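Local coordinates for protein xyloglucan-specific endo-beta-1,4-glucanase BoGH9A (Bacteroides ovatus, PDB 6DHT) that cleaves internal beta-1,4-glucosidic bonds in the backbone of xyloglucan, releasing xyloglucan oligosaccharides, at residues A[110-115]-A[198-203]; A[130-135]-A[504-509]. One frame throughout, in Å; residues are numbered along the deposited sequence. Where two conformers were deposited one is given.

Interaction 1 (A[110-115]-A[198-203]); sequences AALKSF and SRQKIN. With EDO (1,2-ethanediol), chain G; EDO (1,2-ethanediol), chain H.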
ATOM      1  N   ALA A 110       3.650  -8.868  -8.416  1.00 12.41           N
ATOM      2  CA  ALA A 110       2.184  -9.025  -8.444  1.00 13.16           C
ATOM      3  C   ALA A 110       1.433  -7.853  -7.786  1.00 11.97           C
ATOM      4  O   ALA A 110       0.398  -7.405  -8.268  1.00 12.38           O
ATOM      5  CB  ALA A 110       1.775 -10.330  -7.796  1.00 12.11           C
ATOM      6  N   ALA A 111       1.974  -7.388  -6.666  1.00 11.96           N
ATOM      7  CA  ALA A 111       1.401  -6.259  -5.949  1.00 10.95           C
ATOM      8  C   ALA A 111       1.355  -5.010  -6.826  1.00 12.30           C
ATOM      9  O   ALA A 111       0.375  -4.251  -6.813  1.00 12.74           O
ATOM     10  CB  ALA A 111       2.167  -6.012  -4.684  1.00 12.21           C
ATOM     11  N   LEU A 112       2.421  -4.771  -7.597  1.00 11.65           N
ATOM     12  CA  LEU A 112       2.432  -3.655  -8.519  1.00 11.75           C
ATOM     13  C   LEU A 112       1.510  -3.890  -9.707  1.00 11.53           C
ATOM     14  O   LEU A 112       0.800  -2.959 -10.139  1.00 12.73           O
ATOM     15  CB  LEU A 112       3.873  -3.415  -8.979  1.00 11.60           C
ATOM     16  CG  LEU A 112       4.072  -2.243  -9.929  1.00 11.95           C
ATOM     17  CD1 LEU A 112       3.561  -0.924  -9.367  1.00 12.25           C
ATOM     18  CD2 LEU A 112       5.549  -2.127 -10.259  1.00 13.07           C
ATOM     19  N   LYS A 113       1.490  -5.108 -10.217  1.00 10.84           N
ATOM     20  CA  LYS A 113       0.672  -5.442 -11.371  1.00 12.42           C
ATOM     21  C   LYS A 113      -0.822  -5.342 -11.045  1.00 13.21           C
ATOM     22  O   LYS A 113      -1.645  -5.175 -11.952  1.00 13.72           O
ATOM     23  CB  LYS A 113       1.049  -6.841 -11.858  1.00 12.55           C
ATOM     24  CG  LYS A 113       0.406  -7.334 -13.127  1.00 15.94           C
ATOM     25  CD  LYS A 113       0.660  -6.456 -14.333  1.00 19.59           C
ATOM     26  CE  LYS A 113       0.144  -7.145 -15.608  1.00 18.52           C
ATOM     27  NZ  LYS A 113       0.919  -8.352 -16.009  1.00 20.81           N
ATOM     28  N   SER A 114      -1.189  -5.433  -9.765  1.00 11.50           N
ATOM     29  CA  SER A 114      -2.588  -5.273  -9.377  0.58 12.14           C
ATOM     30  C   SER A 114      -3.151  -3.939  -9.856  1.00 13.64           C
ATOM     31  O   SER A 114      -4.343  -3.849 -10.204  1.00 13.03           O
ATOM     32  CB  SER A 114      -2.736  -5.374  -7.857  0.58 12.69           C
ATOM     33  OG  SER A 114      -2.268  -4.211  -7.179  0.58 13.65           O
ATOM     34  N   PHE A 115      -2.316  -2.900  -9.874  1.00 11.01           N
ATOM     35  CA  PHE A 115      -2.740  -1.581 -10.302  1.00 12.77           C
ATOM     36  C   PHE A 115      -3.140  -1.579 -11.783  1.00 14.67           C
ATOM     37  O   PHE A 115      -4.109  -0.907 -12.176  1.00 13.48           O
ATOM     38  CB  PHE A 115      -1.643  -0.552 -10.036  1.00 12.50           C
ATOM     39  CG  PHE A 115      -1.457  -0.256  -8.573  1.00 10.76           C
ATOM     40  CD1 PHE A 115      -0.643  -1.050  -7.778  1.00 12.05           C
ATOM     41  CD2 PHE A 115      -2.126   0.821  -7.986  1.00 12.43           C
ATOM     42  CE1 PHE A 115      -0.523  -0.789  -6.409  1.00 11.85           C
ATOM     43  CE2 PHE A 115      -1.989   1.082  -6.635  1.00 12.60           C
ATOM     44  CZ  PHE A 115      -1.199   0.265  -5.852  1.00 11.39           C
ATOM     45  N   SER A 198      14.374  -0.090 -11.996  1.00 17.41           N
ATOM     46  CA  SER A 198      14.758   0.020 -13.396  1.00 19.37           C
ATOM     47  C   SER A 198      14.781  -1.338 -14.064  1.00 18.13           C
ATOM     48  O   SER A 198      14.377  -1.473 -15.212  1.00 21.06           O
ATOM     49  CB  SER A 198      16.127   0.692 -13.518  1.00 20.72           C
ATOM     50  OG  SER A 198      16.498   0.791 -14.883  1.00 30.05           O
ATOM     51  N   ARG A 199      15.208  -2.352 -13.317  1.00 19.20           N
ATOM     52  CA  ARG A 199      15.300  -3.716 -13.821  1.00 21.28           C
ATOM     53  C   ARG A 199      13.990  -4.504 -13.773  1.00 19.63           C
ATOM     54  O   ARG A 199      13.830  -5.493 -14.481  1.00 23.04           O
ATOM     55  CB  ARG A 199      16.350  -4.489 -13.032  1.00 21.51           C
ATOM     56  CG  ARG A 199      17.757  -3.927 -13.172  1.00 31.22           C
ATOM     57  CD  ARG A 199      18.738  -4.814 -12.445  1.00 46.74           C
ATOM     58  NE  ARG A 199      20.103  -4.290 -12.541  1.00 71.24           N
ATOM     59  CZ  ARG A 199      20.954  -4.581 -13.526  1.00 83.90           C
ATOM     60  NH1 ARG A 199      20.594  -5.405 -14.507  1.00 82.82           N
ATOM     61  NH2 ARG A 199      22.172  -4.051 -13.528  1.00 79.99           N
ATOM     62  N   GLN A 200      13.060  -4.078 -12.931  1.00 16.88           N
ATOM     63  CA  GLN A 200      11.804  -4.803 -12.755  1.00 16.38           C
ATOM     64  C   GLN A 200      10.960  -4.740 -14.010  1.00 16.28           C
ATOM     65  O   GLN A 200      10.705  -3.661 -14.508  1.00 22.12           O
ATOM     66  CB  GLN A 200      11.053  -4.161 -11.592  1.00 13.77           C
ATOM     67  CG  GLN A 200       9.725  -4.825 -11.222  1.00 14.03           C
ATOM     68  CD  GLN A 200       8.945  -4.015 -10.217  1.00 13.42           C
ATOM     69  OE1 GLN A 200       8.853  -2.795 -10.298  1.00 14.60           O
ATOM     70  NE2 GLN A 200       8.324  -4.714  -9.269  1.00 15.20           N
ATOM     71  N   LYS A 201      10.481  -5.879 -14.486  1.00 17.74           N
ATOM     72  CA  LYS A 201       9.555  -5.883 -15.610  1.00 21.02           C
ATOM     73  C   LYS A 201       8.349  -6.751 -15.282  1.00 19.26           C
ATOM     74  O   LYS A 201       8.477  -7.914 -14.923  1.00 21.24           O
ATOM     75  CB  LYS A 201      10.252  -6.330 -16.908  1.00 28.78           C
ATOM     76  CG  LYS A 201      11.358  -5.358 -17.402  1.00 27.83           C
ATOM     77  CD  LYS A 201      10.783  -3.987 -17.815  1.00 27.80           C
ATOM     78  CE  LYS A 201      11.866  -3.001 -18.256  1.00 39.85           C
ATOM     79  NZ  LYS A 201      13.023  -2.937 -17.313  1.00 39.36           N
ATOM     80  N   ILE A 202       7.171  -6.154 -15.389  1.00 17.47           N
ATOM     81  CA  ILE A 202       5.947  -6.813 -14.912  1.00 17.29           C
ATOM     82  C   ILE A 202       4.924  -7.112 -16.006  1.00 21.82           C
ATOM     83  O   ILE A 202       3.765  -7.460 -15.716  1.00 20.25           O
ATOM     84  CB  ILE A 202       5.265  -5.988 -13.796  1.00 19.79           C
ATOM     85  CG1 ILE A 202       4.912  -4.579 -14.282  1.00 19.64           C
ATOM     86  CG2 ILE A 202       6.172  -5.904 -12.572  1.00 18.71           C
ATOM     87  CD1 ILE A 202       4.004  -3.822 -13.346  1.00 20.56           C
ATOM     88  N   ASN A 203       5.357  -7.022 -17.255  1.00 19.50           N
ATOM     89  CA  ASN A 203       4.514  -7.332 -18.400  1.00 18.60           C
ATOM     90  C   ASN A 203       3.227  -6.519 -18.421  1.00 18.92           C
ATOM     91  O   ASN A 203       2.116  -7.054 -18.370  1.00 19.11           O
ATOM     92  CB  ASN A 203       4.230  -8.835 -18.489  1.00 19.64           C
ATOM     93  CG  ASN A 203       3.487  -9.205 -19.760  1.00 24.67           C
ATOM     94  OD1 ASN A 203       3.643  -8.562 -20.794  1.00 23.79           O
ATOM     95  ND2 ASN A 203       2.652 -10.221 -19.680  1.00 23.70           N
TER
HETATM   96  C1  EDO G 606       3.529 -10.415 -13.921  1.00 33.41           C
HETATM   97  O1  EDO G 606       2.182 -10.642 -14.373  1.00 36.01           O
HETATM   98  C2  EDO G 606       3.502  -9.665 -12.590  1.00 31.35           C
HETATM   99  O2  EDO G 606       2.859 -10.449 -11.563  1.00 21.12           O
HETATM  100  C1  EDO H 607      14.454   0.536 -18.689  1.00 37.96           C
HETATM  101  O1  EDO H 607      13.150   0.725 -19.246  1.00 46.55           O
HETATM  102  C2  EDO H 607      14.626   1.557 -17.574  1.00 36.64           C
HETATM  103  O2  EDO H 607      13.654   1.266 -16.571  1.00 38.42           O
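Lys113, on helix 105-117, and Ile202, in the loop that leaves helix 194-199 at Gln200, bring their CA atoms to within 6.5 Å, the nearest CA pair of 110-115 and 198-203. Both helices belong to the helical catalytic domain, which in glycoside hydrolase family 9 is an (alpha/alpha)6 barrel, and the contact ties one helix to the turn following another. The apolar half is Leu112 against Ile202: the two side chains cross at about a right angle, with CG of Leu112 3.8 Å from CD1 of Ile202. Ile202 carries CG1 between its backbone N and carbonyl carbon (chi1 58°), and this sends CD1 toward the leucine. Leu214 and Met218 of helix 213-226 also pack on Leu112, while Asp213, a calcium ligand, accepts a hydrogen bond from Ile202 N. Beside the leucine, the amide end of Gln200 sets OE1 3.4 Å from CD2 of Leu112, and its NE2 is hydrogen-bonded to Asp109. The polar half is the ammonium of Lys113, whose chain bends at chi2 and chi4 to reach the loop backbone. NZ donates to Ile202 O at 3.0 Å, nearly in line with that C=O, and also to the carbonyl of Tyr128. NZ donates to Asn203 O at 2.9 Å, from above that carbonyl plane, 50° out of it. With a methionine here, the carbonyls of Ile202, Asn203 and Tyr128 would probably lose their shared donor, leaving the loop less firmly tied to the helix. A 1,2-ethanediol, probably from the crystallisation liquor, is a fourth acceptor, its O1 3.1 Å from NZ, so the three N-H groups must be shared.

Interaction 2 (A[130-135]-A[504-509]); sequences GQWHRM and DDIEDP. With MG (magnesium ion), chain X.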
ATOM      1  N   GLY A 130      -3.337 -12.097 -18.813  1.00 19.83           N
ATOM      2  CA  GLY A 130      -3.599 -13.518 -18.615  1.00 21.66           C
ATOM      3  C   GLY A 130      -5.094 -13.799 -18.693  1.00 21.09           C
ATOM      4  O   GLY A 130      -5.818 -13.161 -19.465  1.00 23.08           O
ATOM      5  N   GLN A 131      -5.580 -14.733 -17.884  1.00 20.90           N
ATOM      6  CA  GLN A 131      -6.986 -15.111 -17.992  1.00 23.20           C
ATOM      7  C   GLN A 131      -7.947 -14.006 -17.544  1.00 21.91           C
ATOM      8  O   GLN A 131      -9.131 -14.052 -17.869  1.00 24.48           O
ATOM      9  CB  GLN A 131      -7.280 -16.399 -17.221  1.00 27.62           C
ATOM     10  CG  GLN A 131      -7.113 -16.300 -15.731  1.00 24.69           C
ATOM     11  CD  GLN A 131      -7.445 -17.615 -15.033  1.00 26.77           C
ATOM     12  OE1 GLN A 131      -8.340 -18.341 -15.450  1.00 29.45           O
ATOM     13  NE2 GLN A 131      -6.708 -17.931 -13.985  1.00 28.54           N
ATOM     14  N   TRP A 132      -7.442 -13.008 -16.815  1.00 19.76           N
ATOM     15  CA  TRP A 132      -8.304 -11.919 -16.327  1.00 18.44           C
ATOM     16  C   TRP A 132      -8.309 -10.738 -17.282  1.00 20.82           C
ATOM     17  O   TRP A 132      -8.065  -9.598 -16.882  1.00 24.44           O
ATOM     18  CB  TRP A 132      -7.869 -11.459 -14.928  1.00 19.39           C
ATOM     19  CG  TRP A 132      -7.792 -12.595 -13.926  1.00 18.77           C
ATOM     20  CD1 TRP A 132      -8.807 -13.088 -13.164  1.00 18.25           C
ATOM     21  CD2 TRP A 132      -6.641 -13.375 -13.616  1.00 17.44           C
ATOM     22  NE1 TRP A 132      -8.357 -14.124 -12.397  1.00 18.30           N
ATOM     23  CE2 TRP A 132      -7.023 -14.318 -12.655  1.00 18.62           C
ATOM     24  CE3 TRP A 132      -5.317 -13.365 -14.061  1.00 19.58           C
ATOM     25  CZ2 TRP A 132      -6.133 -15.243 -12.137  1.00 18.84           C
ATOM     26  CZ3 TRP A 132      -4.440 -14.273 -13.548  1.00 17.81           C
ATOM     27  CH2 TRP A 132      -4.838 -15.194 -12.590  1.00 18.29           C
ATOM     28  N   HIS A 133      -8.578 -11.021 -18.553  1.00 21.44           N
ATOM     29  CA  HIS A 133      -8.684  -9.979 -19.563  1.00 22.07           C
ATOM     30  C   HIS A 133     -10.107  -9.477 -19.634  1.00 21.64           C
ATOM     31  O   HIS A 133     -11.043 -10.223 -19.330  1.00 23.11           O
ATOM     32  CB  HIS A 133      -8.216 -10.490 -20.936  1.00 23.35           C
ATOM     33  CG  HIS A 133      -8.906 -11.738 -21.391  1.00 22.57           C
ATOM     34  ND1 HIS A 133     -10.094 -11.718 -22.091  1.00 31.22           N
ATOM     35  CD2 HIS A 133      -8.575 -13.045 -21.250  1.00 25.95           C
ATOM     36  CE1 HIS A 133     -10.466 -12.957 -22.360  1.00 29.57           C
ATOM     37  NE2 HIS A 133      -9.561 -13.781 -21.863  1.00 31.44           N
ATOM     38  N   ARG A 134     -10.262  -8.213 -20.011  1.00 20.36           N
ATOM     39  CA  ARG A 134     -11.583  -7.625 -20.191  1.00 23.34           C
ATOM     40  C   ARG A 134     -11.555  -6.438 -21.125  1.00 23.77           C
ATOM     41  O   ARG A 134     -10.502  -5.908 -21.465  1.00 23.80           O
ATOM     42  CB  ARG A 134     -12.186  -7.221 -18.845  1.00 24.34           C
ATOM     43  CG  ARG A 134     -11.482  -6.077 -18.139  1.00 27.01           C
ATOM     44  CD  ARG A 134     -12.064  -5.798 -16.741  1.00 22.66           C
ATOM     45  NE  ARG A 134     -11.632  -4.479 -16.298  1.00 21.78           N
ATOM     46  CZ  ARG A 134     -10.552  -4.223 -15.558  1.00 17.85           C
ATOM     47  NH1 ARG A 134      -9.807  -5.204 -15.096  1.00 18.19           N
ATOM     48  NH2 ARG A 134     -10.258  -2.965 -15.248  1.00 17.96           N
ATOM     49  N   MET A 135     -12.743  -6.026 -21.539  1.00 30.46           N
ATOM     50  CA  MET A 135     -12.890  -4.875 -22.409  1.00 33.43           C
ATOM     51  C   MET A 135     -12.680  -3.615 -21.595  1.00 27.47           C
ATOM     52  O   MET A 135     -12.715  -3.651 -20.367  1.00 26.76           O
ATOM     53  CB  MET A 135     -14.300  -4.855 -23.008  1.00 37.17           C
ATOM     54  CG  MET A 135     -14.668  -6.136 -23.743  1.00 45.59           C
ATOM     55  SD  MET A 135     -13.753  -6.342 -25.282  1.00 61.63           S
ATOM     56  CE  MET A 135     -14.810  -5.386 -26.371  1.00 53.71           C
ATOM     57  N   ASP A 504     -16.481 -11.003 -12.970  1.00 21.28           N
ATOM     58  CA  ASP A 504     -15.949 -11.637 -14.157  1.00 25.22           C
ATOM     59  C   ASP A 504     -16.469 -13.051 -14.102  1.00 28.56           C
ATOM     60  O   ASP A 504     -17.204 -13.405 -13.187  1.00 29.26           O
ATOM     61  CB  ASP A 504     -14.418 -11.533 -14.264  1.00 23.10           C
ATOM     62  CG  ASP A 504     -13.668 -12.231 -13.136  1.00 19.94           C
ATOM     63  OD1 ASP A 504     -14.205 -13.122 -12.448  1.00 19.50           O
ATOM     64  OD2 ASP A 504     -12.474 -11.898 -12.958  1.00 20.20           O
ATOM     65  N   ASP A 505     -16.110 -13.858 -15.072  1.00 32.63           N
ATOM     66  CA  ASP A 505     -16.619 -15.211 -15.082  1.00 31.68           C
ATOM     67  C   ASP A 505     -15.440 -16.140 -14.887  1.00 27.36           C
ATOM     68  O   ASP A 505     -15.368 -17.201 -15.477  1.00 26.18           O
ATOM     69  CB  ASP A 505     -17.393 -15.454 -16.376  1.00 36.52           C
ATOM     70  CG  ASP A 505     -18.578 -14.492 -16.528  1.00 42.65           C
ATOM     71  OD1 ASP A 505     -19.439 -14.444 -15.614  1.00 36.81           O
ATOM     72  OD2 ASP A 505     -18.636 -13.764 -17.545  1.00 45.54           O
ATOM     73  N   ILE A 506     -14.525 -15.712 -14.017  1.00 24.66           N
ATOM     74  CA  ILE A 506     -13.302 -16.444 -13.720  1.00 22.07           C
ATOM     75  C   ILE A 506     -13.288 -16.801 -12.240  1.00 18.80           C
ATOM     76  O   ILE A 506     -13.494 -15.936 -11.386  1.00 19.98           O
ATOM     77  CB  ILE A 506     -12.068 -15.604 -14.088  1.00 21.91           C
ATOM     78  CG1 ILE A 506     -12.109 -15.282 -15.583  1.00 26.57           C
ATOM     79  CG2 ILE A 506     -10.788 -16.341 -13.730  1.00 22.01           C
ATOM     80  CD1 ILE A 506     -11.325 -14.096 -15.965  1.00 30.71           C
ATOM     81  N   GLU A 507     -13.118 -18.079 -11.939  1.00 19.29           N
ATOM     82  CA  GLU A 507     -13.182 -18.558 -10.565  1.00 20.69           C
ATOM     83  C   GLU A 507     -12.065 -17.924  -9.720  1.00 20.57           C
ATOM     84  O   GLU A 507     -12.322 -17.344  -8.669  1.00 20.72           O
ATOM     85  CB  GLU A 507     -13.088 -20.089 -10.521  1.00 22.79           C
ATOM     86  CG  GLU A 507     -13.042 -20.668  -9.110  1.00 31.83           C
ATOM     87  CD  GLU A 507     -13.056 -22.188  -9.078  1.00 38.73           C
ATOM     88  OE1 GLU A 507     -13.402 -22.811 -10.102  1.00 42.60           O
ATOM     89  OE2 GLU A 507     -12.714 -22.757  -8.021  1.00 51.21           O
ATOM     90  N   ASP A 508     -10.827 -18.030 -10.170  1.00 19.47           N
ATOM     91  CA  ASP A 508      -9.738 -17.486  -9.377  1.00 18.72           C
ATOM     92  C   ASP A 508      -9.814 -15.962  -9.373  1.00 16.01           C
ATOM     93  O   ASP A 508     -10.092 -15.332 -10.395  1.00 15.41           O
ATOM     94  CB  ASP A 508      -8.398 -17.934  -9.937  1.00 20.76           C
ATOM     95  CG  ASP A 508      -8.099 -19.377  -9.642  1.00 29.32           C
ATOM     96  OD1 ASP A 508      -8.711 -19.943  -8.705  1.00 35.27           O
ATOM     97  OD2 ASP A 508      -7.247 -19.931 -10.355  1.00 37.83           O
ATOM     98  N   PRO A 509      -9.568 -15.353  -8.200  1.00 15.05           N
ATOM     99  CA  PRO A 509      -9.563 -13.889  -8.156  1.00 15.82           C
ATOM    100  C   PRO A 509      -8.383 -13.276  -8.919  1.00 13.91           C
ATOM    101  O   PRO A 509      -7.372 -13.941  -9.167  1.00 15.98           O
ATOM    102  CB  PRO A 509      -9.402 -13.597  -6.665  1.00 15.51           C
ATOM    103  CG  PRO A 509      -8.656 -14.757  -6.137  1.00 16.78           C
ATOM    104  CD  PRO A 509      -9.216 -15.940  -6.894  1.00 17.92           C
TER
HETATM  105 MG    MG X 623     -14.020 -14.042 -10.590  1.00 17.70          MG
HETATM  106  O   HOH W   1     -11.986 -13.373 -10.736  1.00 17.25           O
HETATM  107  O   HOH W   2     -16.003 -14.576 -10.792  1.00 20.44           O
HETATM  108  O   HOH W   3     -13.668 -14.764  -8.768  1.00 22.02           O
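Trp132 points its indole N-H at the backbone of Asp508: NE1 donates to Asp508 O over 2.9 Å, almost straight at 169°. The oxygen lies practically in the ring plane, but the indole nitrogen stands well above the plane of the Asp508 carbonyl. CG2 of Ile506 comes in obliquely, 3.5 Å from NE1 of Trp132, and also meets the amide end of Gln131, with OE1 of Gln131 3.6 Å from that methyl. Gln131 has CG between its backbone N and carbonyl carbon (chi1 65°), a torsion that lays this methylene over the centre of one indole face, where it backs that face and probably restricts the ring's rotation. Asp504 OD2 lies at the ring edge near CD1, in plane. The next shell is the magnesium ion, which probably helps hold in shape the loop 504-509 that the indole touches. Its six ligands are Asp504 OD1 and Ile506 O, each at 2.1 Å, three waters and the carbonyl oxygen of Ser501. One of the waters donates both to Asp504 OD2 and to Asp508 O, giving the carbonyl gripped by Trp132 a second donor. Within the loop, Ile506 N donates to Asp504 OD1 at 3.0 Å, an Asx turn that brings the carboxylate and the Ile506 carbonyl to the same ion. At this surface site, 130-135 runs from helix 126-129 toward strand 143-145, while 504-509 extends from helix 499-503; that helix supplies Ser501 to the metal and Leu500 as a packing partner for Arg134.

Interactions 1 and 2 have centres 18 Å apart and nearest atoms about 6 Å apart; their segments alternate along the chain. Helix 126-129 joins them: carbonyls of Gln127 and Tyr128 accept bonds from Asn203 and Lys113 of interaction 1, and Gly130 directly after it begins interaction 2. Arg134 reaches back to the Tyr117 carbonyl at the end of the helix that carries 110-115. Interaction 2 holds two magnesium-ligand residues; interaction 1 binds no metal, a calcium ion lying about 8 Å from the Ile202 side chain. Interaction 2 borders the catalytic region: the Pro509 side chain is about 7 Å from that of Asp539 and about 10 Å from that of His497, both predicted active-site residues.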